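Local coordinates for protein acetone carboxylase alpha subunit (Xanthobacter autotrophicus Py2, PDB 5M45) that binds a manganese ion as the alpha subunit of a six-chain bacterial enzyme assembly and belongs to the hydantoinase B/oxoprolinase family, at residues K77-P82 with M231-T236; C152-I157 with T174-T179; V224-Y229 with E449-N454. One frame throughout, in Å; residues are numbered along the deposited sequence.

Interaction 1 (K77-P82 with M231-T236); sequences KIAASP and MLDERT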
loop_
_atom_site.group_PDB
_atom_site.type_symbol
_atom_site.label_atom_id
_atom_site.label_comp_id
_atom_site.label_asym_id
_atom_site.label_seq_id
_atom_site.Cartn_x
_atom_site.Cartn_y
_atom_site.Cartn_z
ATOM N N LYS A 77 9.407 -23.243 14.254
ATOM C CA LYS A 77 8.309 -24.103 14.627
ATOM C C LYS A 77 7.007 -23.394 14.970
ATOM O O LYS A 77 5.972 -24.061 15.137
ATOM C CB LYS A 77 8.732 -25.042 15.765
ATOM C CG LYS A 77 9.889 -25.984 15.366
ATOM C CD LYS A 77 10.194 -26.936 16.542
ATOM C CE LYS A 77 10.957 -26.128 17.610
ATOM N NZ LYS A 77 11.222 -26.984 18.789
ATOM N N ILE A 78 7.041 -22.054 15.047
ATOM C CA ILE A 78 5.870 -21.222 15.231
ATOM C C ILE A 78 5.015 -21.078 13.966
ATOM O O ILE A 78 3.787 -20.925 14.052
ATOM C CB ILE A 78 6.288 -19.824 15.787
ATOM C CG1 ILE A 78 6.875 -19.992 17.202
ATOM C CG2 ILE A 78 5.106 -18.844 15.804
ATOM C CD1 ILE A 78 7.705 -18.825 17.681
ATOM N N ALA A 79 5.663 -21.116 12.798
ATOM C CA ALA A 79 5.031 -20.720 11.546
ATOM C C ALA A 79 4.009 -21.742 11.018
ATOM O O ALA A 79 4.175 -22.954 11.221
ATOM C CB ALA A 79 6.101 -20.461 10.497
ATOM N N ALA A 80 2.973 -21.246 10.351
ATOM C CA ALA A 80 2.040 -22.061 9.563
ATOM C C ALA A 80 2.477 -22.256 8.135
ATOM O O ALA A 80 2.122 -23.272 7.530
ATOM C CB ALA A 80 0.631 -21.450 9.580
ATOM N N SER A 81 3.230 -21.315 7.597
ATOM C CA SER A 81 3.714 -21.385 6.210
ATOM C C SER A 81 4.901 -22.380 6.073
ATOM O O SER A 81 5.912 -22.225 6.780
ATOM C CB SER A 81 4.201 -20.000 5.742
ATOM O OG SER A 81 4.857 -20.092 4.465
ATOM N N PRO A 82 4.793 -23.369 5.154
ATOM C CA PRO A 82 5.910 -24.301 4.957
ATOM C C PRO A 82 7.224 -23.665 4.494
ATOM O O PRO A 82 8.282 -24.223 4.726
ATOM C CB PRO A 82 5.410 -25.256 3.877
ATOM C CG PRO A 82 3.918 -25.135 3.879
ATOM C CD PRO A 82 3.571 -23.786 4.452
ATOM N N MET A 231 0.516 -13.521 10.123
ATOM C CA MET A 231 0.468 -13.343 11.596
ATOM C C MET A 231 1.480 -14.267 12.311
ATOM O O MET A 231 2.234 -13.815 13.201
ATOM C CB MET A 231 -0.950 -13.564 12.147
ATOM C CG MET A 231 -1.933 -12.430 11.796
ATOM S SD MET A 231 -3.667 -12.790 12.189
ATOM C CE MET A 231 -3.574 -12.599 13.949
ATOM N N LEU A 232 1.520 -15.549 11.891
ATOM C CA LEU A 232 2.430 -16.486 12.521
ATOM C C LEU A 232 3.913 -16.259 12.099
ATOM O O LEU A 232 4.832 -16.545 12.889
ATOM C CB LEU A 232 1.960 -17.943 12.353
ATOM C CG LEU A 232 0.696 -18.268 13.177
ATOM C CD1 LEU A 232 -0.016 -19.521 12.700
ATOM C CD2 LEU A 232 1.007 -18.382 14.660
ATOM N N ASP A 233 4.157 -15.756 10.879
ATOM C CA ASP A 233 5.515 -15.341 10.480
ATOM C C ASP A 233 6.022 -14.170 11.353
ATOM O O ASP A 233 7.204 -14.121 11.734
ATOM C CB ASP A 233 5.600 -15.008 8.965
ATOM C CG ASP A 233 5.516 -16.274 8.068
ATOM O OD1 ASP A 233 5.704 -17.425 8.562
ATOM O OD2 ASP A 233 5.260 -16.142 6.830
ATOM N N GLU A 234 5.121 -13.256 11.717
ATOM C CA GLU A 234 5.480 -12.169 12.599
ATOM C C GLU A 234 5.858 -12.650 14.020
ATOM O O GLU A 234 6.854 -12.192 14.594
ATOM C CB GLU A 234 4.384 -11.086 12.630
ATOM C CG GLU A 234 4.599 -9.970 13.661
ATOM C CD GLU A 234 3.640 -8.800 13.462
ATOM O OE1 GLU A 234 2.403 -9.030 13.477
ATOM O OE2 GLU A 234 4.141 -7.658 13.293
ATOM N N ARG A 235 5.059 -13.554 14.586
ATOM C CA ARG A 235 5.377 -14.124 15.902
ATOM C C ARG A 235 6.706 -14.901 15.872
ATOM O O ARG A 235 7.468 -14.832 16.846
ATOM C CB ARG A 235 4.226 -14.991 16.451
ATOM C CG ARG A 235 2.902 -14.222 16.610
ATOM C CD ARG A 235 3.011 -13.071 17.643
ATOM N NE ARG A 235 1.797 -12.321 17.756
ATOM C CZ ARG A 235 1.579 -11.346 18.652
ATOM N NH1 ARG A 235 0.424 -10.694 18.677
ATOM N NH2 ARG A 235 2.496 -10.980 19.537
ATOM N N THR A 236 6.985 -15.599 14.756
ATOM C CA THR A 236 8.278 -16.240 14.503
ATOM C C THR A 236 9.465 -15.271 14.615
ATOM O O THR A 236 10.460 -15.571 15.287
ATOM C CB THR A 236 8.305 -16.900 13.072
ATOM O OG1 THR A 236 7.311 -17.950 13.030
ATOM C CG2 THR A 236 9.647 -17.481 12.749
HETATM O O HOH W 1 6.036 -17.597 4.778
HETATM O O HOH W 2 3.379 -18.606 9.069
#

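Interaction 2 (C152-I157 with T174-T179); sequences CDIHTI and THVIDT. With MN (manganese (II) ion), chain M.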
loop_
_atom_site.group_PDB
_atom_site.type_symbol
_atom_site.label_atom_id
_atom_site.label_comp_id
_atom_site.label_asym_id
_atom_site.label_seq_id
_atom_site.Cartn_x
_atom_site.Cartn_y
_atom_site.Cartn_z
ATOM N N CYS A 152 8.219 -9.026 0.096
ATOM C CA CYS A 152 7.934 -10.254 0.820
ATOM C C CYS A 152 8.961 -10.705 1.895
ATOM O O CYS A 152 8.664 -11.622 2.686
ATOM C CB CYS A 152 7.617 -11.400 -0.129
ATOM S SG CYS A 152 5.935 -11.282 -0.804
ATOM N N ASP A 153 10.163 -10.101 1.919
ATOM C CA ASP A 153 11.095 -10.361 2.993
ATOM C C ASP A 153 10.906 -9.312 4.104
ATOM O O ASP A 153 11.393 -8.174 3.986
ATOM C CB ASP A 153 12.521 -10.411 2.489
ATOM C CG ASP A 153 12.781 -11.609 1.604
ATOM O OD1 ASP A 153 12.021 -12.612 1.699
ATOM O OD2 ASP A 153 13.739 -11.587 0.786
ATOM N N ILE A 154 10.201 -9.697 5.154
ATOM C CA ILE A 154 9.869 -8.774 6.222
ATOM C C ILE A 154 10.896 -8.863 7.363
ATOM O O ILE A 154 11.194 -9.980 7.860
ATOM C CB ILE A 154 8.464 -9.074 6.818
ATOM C CG1 ILE A 154 7.382 -9.182 5.712
ATOM C CG2 ILE A 154 8.108 -8.040 7.872
ATOM C CD1 ILE A 154 7.129 -7.901 4.956
ATOM N N HIS A 155 11.412 -7.702 7.769
ATOM C CA HIS A 155 12.341 -7.581 8.907
ATOM C C HIS A 155 11.627 -7.123 10.205
ATOM O O HIS A 155 10.809 -6.198 10.153
ATOM C CB HIS A 155 13.465 -6.550 8.667
ATOM C CG HIS A 155 14.086 -6.594 7.311
ATOM N ND1 HIS A 155 14.676 -5.484 6.741
ATOM C CD2 HIS A 155 14.256 -7.609 6.429
ATOM C CE1 HIS A 155 15.170 -5.812 5.551
ATOM N NE2 HIS A 155 14.916 -7.097 5.339
ATOM N N THR A 156 11.995 -7.747 11.338
ATOM C CA THR A 156 11.702 -7.256 12.686
ATOM C C THR A 156 13.068 -6.955 13.326
ATOM O O THR A 156 13.970 -7.795 13.307
ATOM C CB THR A 156 10.924 -8.281 13.530
ATOM O OG1 THR A 156 9.644 -8.543 12.948
ATOM C CG2 THR A 156 10.715 -7.769 14.982
ATOM N N ILE A 157 13.236 -5.722 13.809
ATOM C CA ILE A 157 14.505 -5.212 14.373
ATOM C C ILE A 157 14.261 -4.665 15.822
ATOM O O ILE A 157 13.371 -3.846 16.047
ATOM C CB ILE A 157 15.096 -4.121 13.448
ATOM C CG1 ILE A 157 15.472 -4.683 12.062
ATOM C CG2 ILE A 157 16.340 -3.503 14.077
ATOM C CD1 ILE A 157 15.586 -3.586 10.998
ATOM N N THR A 174 11.731 -13.160 7.784
ATOM C CA THR A 174 11.027 -14.306 7.178
ATOM C C THR A 174 10.540 -13.914 5.776
ATOM O O THR A 174 10.005 -12.805 5.584
ATOM C CB THR A 174 9.758 -14.738 7.944
ATOM O OG1 THR A 174 8.889 -13.611 8.101
ATOM C CG2 THR A 174 10.073 -15.298 9.315
ATOM N N HIS A 175 10.693 -14.810 4.812
ATOM C CA HIS A 175 9.984 -14.673 3.531
ATOM C C HIS A 175 8.505 -15.034 3.726
ATOM O O HIS A 175 8.210 -16.182 4.050
ATOM C CB HIS A 175 10.581 -15.579 2.439
ATOM C CG HIS A 175 9.806 -15.517 1.152
ATOM N ND1 HIS A 175 10.211 -14.781 0.064
ATOM C CD2 HIS A 175 8.580 -16.011 0.835
ATOM C CE1 HIS A 175 9.284 -14.844 -0.882
ATOM N NE2 HIS A 175 8.289 -15.591 -0.444
ATOM N N VAL A 176 7.601 -14.062 3.543
ATOM C CA VAL A 176 6.124 -14.304 3.677
ATOM C C VAL A 176 5.501 -14.623 2.313
ATOM O O VAL A 176 6.065 -14.268 1.250
ATOM C CB VAL A 176 5.376 -13.136 4.354
ATOM C CG1 VAL A 176 6.025 -12.805 5.702
ATOM C CG2 VAL A 176 5.328 -11.868 3.461
ATOM N N ILE A 177 4.329 -15.260 2.329
ATOM C CA ILE A 177 3.712 -15.754 1.098
ATOM C C ILE A 177 3.326 -14.601 0.147
ATOM O O ILE A 177 3.597 -14.676 -1.067
ATOM C CB ILE A 177 2.497 -16.689 1.363
ATOM C CG1 ILE A 177 2.937 -17.907 2.179
ATOM C CG2 ILE A 177 1.832 -17.115 0.020
ATOM C CD1 ILE A 177 1.778 -18.729 2.739
ATOM N N ASP A 178 2.693 -13.554 0.671
ATOM C CA ASP A 178 2.337 -12.401 -0.131
ATOM C C ASP A 178 2.248 -11.127 0.696
ATOM O O ASP A 178 2.021 -11.190 1.931
ATOM C CB ASP A 178 1.049 -12.609 -0.957
ATOM C CG ASP A 178 -0.248 -12.265 -0.189
ATOM O OD1 ASP A 178 -0.688 -13.058 0.680
ATOM O OD2 ASP A 178 -0.868 -11.209 -0.469
ATOM N N THR A 179 2.403 -9.979 -0.006
ATOM C CA THR A 179 2.256 -8.670 0.580
ATOM C C THR A 179 1.189 -7.819 -0.117
ATOM O O THR A 179 1.211 -6.599 -0.008
ATOM C CB THR A 179 3.610 -7.898 0.663
ATOM O OG1 THR A 179 4.324 -7.980 -0.567
ATOM C CG2 THR A 179 4.483 -8.499 1.760
HETATM MN MN MN M . 12.075 -13.448 -0.171
#

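Interaction 3 (V224-Y229 with E449-N454); sequences VRTTRY and EIHAVN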
loop_
_atom_site.group_PDB
_atom_site.type_symbol
_atom_site.label_atom_id
_atom_site.label_comp_id
_atom_site.label_asym_id
_atom_site.label_seq_id
_atom_site.Cartn_x
_atom_site.Cartn_y
_atom_site.Cartn_z
ATOM N N VAL A 224 -2.907 -7.799 3.039
ATOM C CA VAL A 224 -2.369 -9.043 2.457
ATOM C C VAL A 224 -3.509 -10.066 2.260
ATOM O O VAL A 224 -4.568 -9.973 2.874
ATOM C CB VAL A 224 -1.208 -9.648 3.317
ATOM C CG1 VAL A 224 -0.133 -8.599 3.624
ATOM C CG2 VAL A 224 -1.687 -10.293 4.616
ATOM N N ARG A 225 -3.283 -11.009 1.344
ATOM C CA ARG A 225 -4.183 -12.142 1.150
ATOM C C ARG A 225 -4.077 -13.199 2.257
ATOM O O ARG A 225 -5.116 -13.647 2.818
ATOM C CB ARG A 225 -3.978 -12.778 -0.240
ATOM C CG ARG A 225 -4.287 -11.845 -1.410
ATOM C CD ARG A 225 -3.853 -12.482 -2.719
ATOM N NE ARG A 225 -4.063 -11.675 -3.915
ATOM C CZ ARG A 225 -3.285 -10.675 -4.335
ATOM N NH1 ARG A 225 -2.240 -10.291 -3.651
ATOM N NH2 ARG A 225 -3.566 -10.042 -5.489
ATOM N N THR A 226 -2.841 -13.610 2.565
ATOM C CA THR A 226 -2.573 -14.768 3.447
ATOM C C THR A 226 -2.437 -14.364 4.933
ATOM O O THR A 226 -1.418 -14.622 5.599
ATOM C CB THR A 226 -1.341 -15.565 2.938
ATOM O OG1 THR A 226 -0.213 -14.682 2.764
ATOM C CG2 THR A 226 -1.702 -16.265 1.595
ATOM N N THR A 227 -3.486 -13.719 5.448
ATOM C CA THR A 227 -3.464 -13.095 6.783
ATOM C C THR A 227 -2.947 -13.996 7.924
ATOM O O THR A 227 -2.077 -13.570 8.700
ATOM C CB THR A 227 -4.866 -12.571 7.122
ATOM O OG1 THR A 227 -5.279 -11.629 6.110
ATOM C CG2 THR A 227 -4.867 -11.893 8.500
ATOM N N ARG A 228 -3.497 -15.204 8.059
ATOM C CA ARG A 228 -3.125 -16.083 9.170
ATOM C C ARG A 228 -1.620 -16.456 9.074
ATOM O O ARG A 228 -0.924 -16.499 10.075
ATOM C CB ARG A 228 -4.007 -17.366 9.218
ATOM C CG ARG A 228 -3.666 -18.278 10.390
ATOM C CD ARG A 228 -4.435 -19.664 10.437
ATOM N NE ARG A 228 -4.411 -20.415 9.151
ATOM C CZ ARG A 228 -5.333 -20.285 8.169
ATOM N NH1 ARG A 228 -6.352 -19.413 8.266
ATOM N NH2 ARG A 228 -5.234 -21.023 7.042
ATOM N N TYR A 229 -1.143 -16.705 7.848
ATOM C CA TYR A 229 0.259 -17.077 7.600
ATOM C C TYR A 229 1.183 -15.909 7.928
ATOM O O TYR A 229 2.192 -16.092 8.613
ATOM C CB TYR A 229 0.448 -17.560 6.143
ATOM C CG TYR A 229 -0.348 -18.819 5.828
ATOM C CD1 TYR A 229 -1.639 -18.716 5.298
ATOM C CD2 TYR A 229 0.199 -20.096 6.010
ATOM C CE1 TYR A 229 -2.406 -19.850 5.022
ATOM C CE2 TYR A 229 -0.528 -21.232 5.719
ATOM C CZ TYR A 229 -1.819 -21.107 5.197
ATOM O OH TYR A 229 -2.558 -22.233 4.920
ATOM N N GLU A 449 -11.171 -19.873 2.166
ATOM C CA GLU A 449 -10.590 -18.585 2.560
ATOM C C GLU A 449 -9.823 -17.971 1.389
ATOM O O GLU A 449 -9.347 -18.666 0.502
ATOM C CB GLU A 449 -9.608 -18.761 3.717
ATOM C CG GLU A 449 -10.311 -19.167 5.003
ATOM C CD GLU A 449 -9.425 -19.078 6.261
ATOM O OE1 GLU A 449 -10.045 -18.936 7.386
ATOM O OE2 GLU A 449 -8.175 -19.152 6.115
ATOM N N ILE A 450 -9.695 -16.657 1.419
ATOM C CA ILE A 450 -8.865 -15.922 0.506
ATOM C C ILE A 450 -7.423 -16.389 0.701
ATOM O O ILE A 450 -6.957 -16.538 1.850
ATOM C CB ILE A 450 -9.014 -14.394 0.724
ATOM C CG1 ILE A 450 -10.436 -13.944 0.304
ATOM C CG2 ILE A 450 -7.930 -13.614 -0.013
ATOM C CD1 ILE A 450 -10.769 -12.506 0.647
ATOM N N HIS A 451 -6.718 -16.588 -0.410
ATOM C CA HIS A 451 -5.392 -17.219 -0.390
ATOM C C HIS A 451 -4.508 -16.856 -1.588
ATOM O O HIS A 451 -4.994 -16.367 -2.630
ATOM C CB HIS A 451 -5.613 -18.760 -0.331
ATOM C CG HIS A 451 -4.404 -19.563 0.033
ATOM N ND1 HIS A 451 -3.719 -19.403 1.224
ATOM C CD2 HIS A 451 -3.817 -20.602 -0.596
ATOM C CE1 HIS A 451 -2.745 -20.297 1.300
ATOM N NE2 HIS A 451 -2.780 -21.031 0.199
ATOM N N ALA A 452 -3.205 -17.104 -1.412
ATOM C CA ALA A 452 -2.235 -17.079 -2.500
ATOM C C ALA A 452 -1.215 -18.198 -2.277
ATOM O O ALA A 452 -1.041 -18.676 -1.158
ATOM C CB ALA A 452 -1.530 -15.726 -2.575
ATOM N N VAL A 453 -0.605 -18.637 -3.364
ATOM C CA VAL A 453 0.448 -19.662 -3.329
ATOM C C VAL A 453 1.762 -19.129 -3.951
ATOM O O VAL A 453 1.747 -18.193 -4.787
ATOM C CB VAL A 453 0.025 -20.989 -3.999
ATOM C CG1 VAL A 453 -1.225 -21.532 -3.330
ATOM C CG2 VAL A 453 -0.255 -20.858 -5.499
ATOM N N ASN A 454 2.869 -19.716 -3.502
ATOM C CA ASN A 454 4.193 -19.388 -4.004
ATOM C C ASN A 454 5.129 -20.551 -3.667
ATOM O O ASN A 454 5.719 -20.578 -2.589
ATOM C CB ASN A 454 4.717 -18.080 -3.408
ATOM C CG ASN A 454 5.973 -17.573 -4.129
ATOM O OD1 ASN A 454 5.899 -16.699 -4.975
ATOM N ND2 ASN A 454 7.139 -18.126 -3.775
HETATM O O HOH W 3 -6.257 -20.381 4.518
#

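Interaction 1 (K77-P82 with M231-T236)
Ile-78 and Thr-236 pass alongside each other, running in opposite directions, where 77-82 lies against helix 227-255. Ile-78 CB is 3.5 Å from Thr-236 OG1. Ile-78 CG2 sits near that hydroxyl and also near the helix backbone, 3.7 Å from Leu-232 O. The hydroxyl itself is spent within the helix. It stands beside its own backbone N (chi1 -63°), and Thr-236 OG1 donates to Leu-232 O at 2.9 Å. The amide N of Thr-236 reaches the same oxygen from the other face of its plane. Two donors therefore grip Leu-232 O, and the bond fixes the turn of the hydroxyl.

Leu-232 faces the loop and spreads its two methyls over it. CD1 of Leu-232 meets CB of Ala-80 at 3.7 Å, while CD2 lies by the carbonyl oxygen of Ile-78. Arg-235 gives only the root of its chain, with CB against Ile-78 CG2. Its guanidinium leads away to the chain of another protein, where NH2 bonds the backbone and NH1 pairs with an acidic side chain.

Asp-233 leaves the helix pointing away from the loop, but its carboxylate turns back. Asp-233 OD1 comes 3.6 Å from Ala-79 CB. Two waters carry the polar link to Ser-81. One donates to Asp-233 OD2 at 2.6 Å and accepts from Ser-81 OG. The other donates to Asp-233 OD1 at 2.7 Å and accepts from Ser-81 N at 3.1 Å. Each carboxylate oxygen thus has its own bridge.

Ser-81 is the N-cap of helix 82-85, and its OG also takes a weak bond from Ile-83 N. The whole is a buried loop-on-helix contact, in which Ile-78 and Leu-232 pack the link between helices 54-75 and 82-85 against helix 227-255, and two waters join its N-cap serine to Asp-233.

Interaction 2 (C152-I157 with T174-T179)
The manganese site sits at the open end of a beta hairpin, where Asp-153 and His-175 meet as an antiparallel non-hydrogen-bonded pair. Both side chains stand on the same face of the sheet and converge on the metal. Asp-153 OD1 binds the manganese ion at 2.0 Å, and His-175 ND1 binds it at 2.3 Å. The imidazole swings out anti to its backbone N (chi1 176°), which brings ND1 to the ion. Carboxylate and ring planes stand 72° apart. His-150 is a further ligand. The far nitrogen of the ring, His-175 NE2, is hydrogen-bonded to Ser-186 OG, a bond that would steady the rotation of the ring.

Cys-152 covers one face of this imidazole. Its CB lies 4.3 Å from the ring centroid, 27° off the normal, as a CH-pi contact. Its sulfur turns toward Thr-179.

The backbones are zipped by three bonds. Val-176 N donates almost straight to Cys-152 O at 2.8 Å. Ile-154 and Thr-174 form a hydrogen-bonded pair: Ile-154 N to Thr-174 O is 3.1 Å, and Thr-174 N to Ile-154 O is 3.2 Å. On the face of this pair, Ile-154 CG1 packs on Val-176 CG1 at 3.9 Å. Ile-154 CD1 meets Thr-179 CG2 tip to tip.

The hairpin 153-162/165-175 lies within a seven-stranded antiparallel sheet, between strands 138-141 and 90-95. Helix 227-255 covers the face of Ile-154 and Thr-174, where Arg-237 bonds Thr-174 OG1. Helix 111-124 packs on His-155 and Ile-157 on the metal-bearing face.

Interaction 3 (V224-Y229 with E449-N454)
Thr-226 and His-451 bring the two backbones closest, with their CA atoms 5.4 Å apart. Thr-226 is the centre of an inverse gamma turn and the residue right before helix 227-255. The partner, strand 450-454, is an outermost strand, within this chain, of a four-stranded antiparallel sheet.

Thr-226 CG2 presses on the strand backbone, 3.5 Å from Ala-452 N, while Thr-226 OG1 bonds Asp-178. Arg-225 lies along the strand: its CB touches Ile-450 CG2 at 4.0 Å, and its CD touches Ala-452 CB at 4.0 Å. Its guanidinium goes on to Ala-181 O. Tyr-229 CE1 comes to the edge of the His-451 ring, 3.8 Å from His-451 CE1, with the ring planes at 49°. His-451 NE2 is held by Ala-494 O.

Arg-228 bends at chi3 (49°), which turns its guanidinium to Glu-449. Arg-228 NH1 meets the syn lone pair of Glu-449 OE2 at 2.8 Å, nearly straight (177°) and in the guanidinium plane. A water accepts from Arg-228 NH2 and donates to the same OE2. One carboxylate oxygen thus takes both a direct and a water-mediated link. Such a geometry would favour a charged pair, set at a partly exposed margin of an otherwise buried contact.

From the N terminus, 77-82 comes first, and its partner 231-236 follows some 150 residues later. Between them 152-157 pairs with 174-179, so interaction 2 closes a short hairpin loop wholly within the longer loop of interaction 1. Segment 224-229 then opens interaction 3 just before interaction 1 closes, so these two cross. Interaction 3 closes last, at 449-454, and follows interaction 2 in series. Helix 227-255 is common to interactions 1 and 3. Asp-233 packs on Val-176, joining interactions 1 and 2. The carboxylate of Asp-178 bonds Thr-226 OG1 and Arg-225 N, joining interactions 2 and 3. Together they fasten the metal-bearing sheet, the loop after helix 54-75 and the four-stranded sheet around one helix.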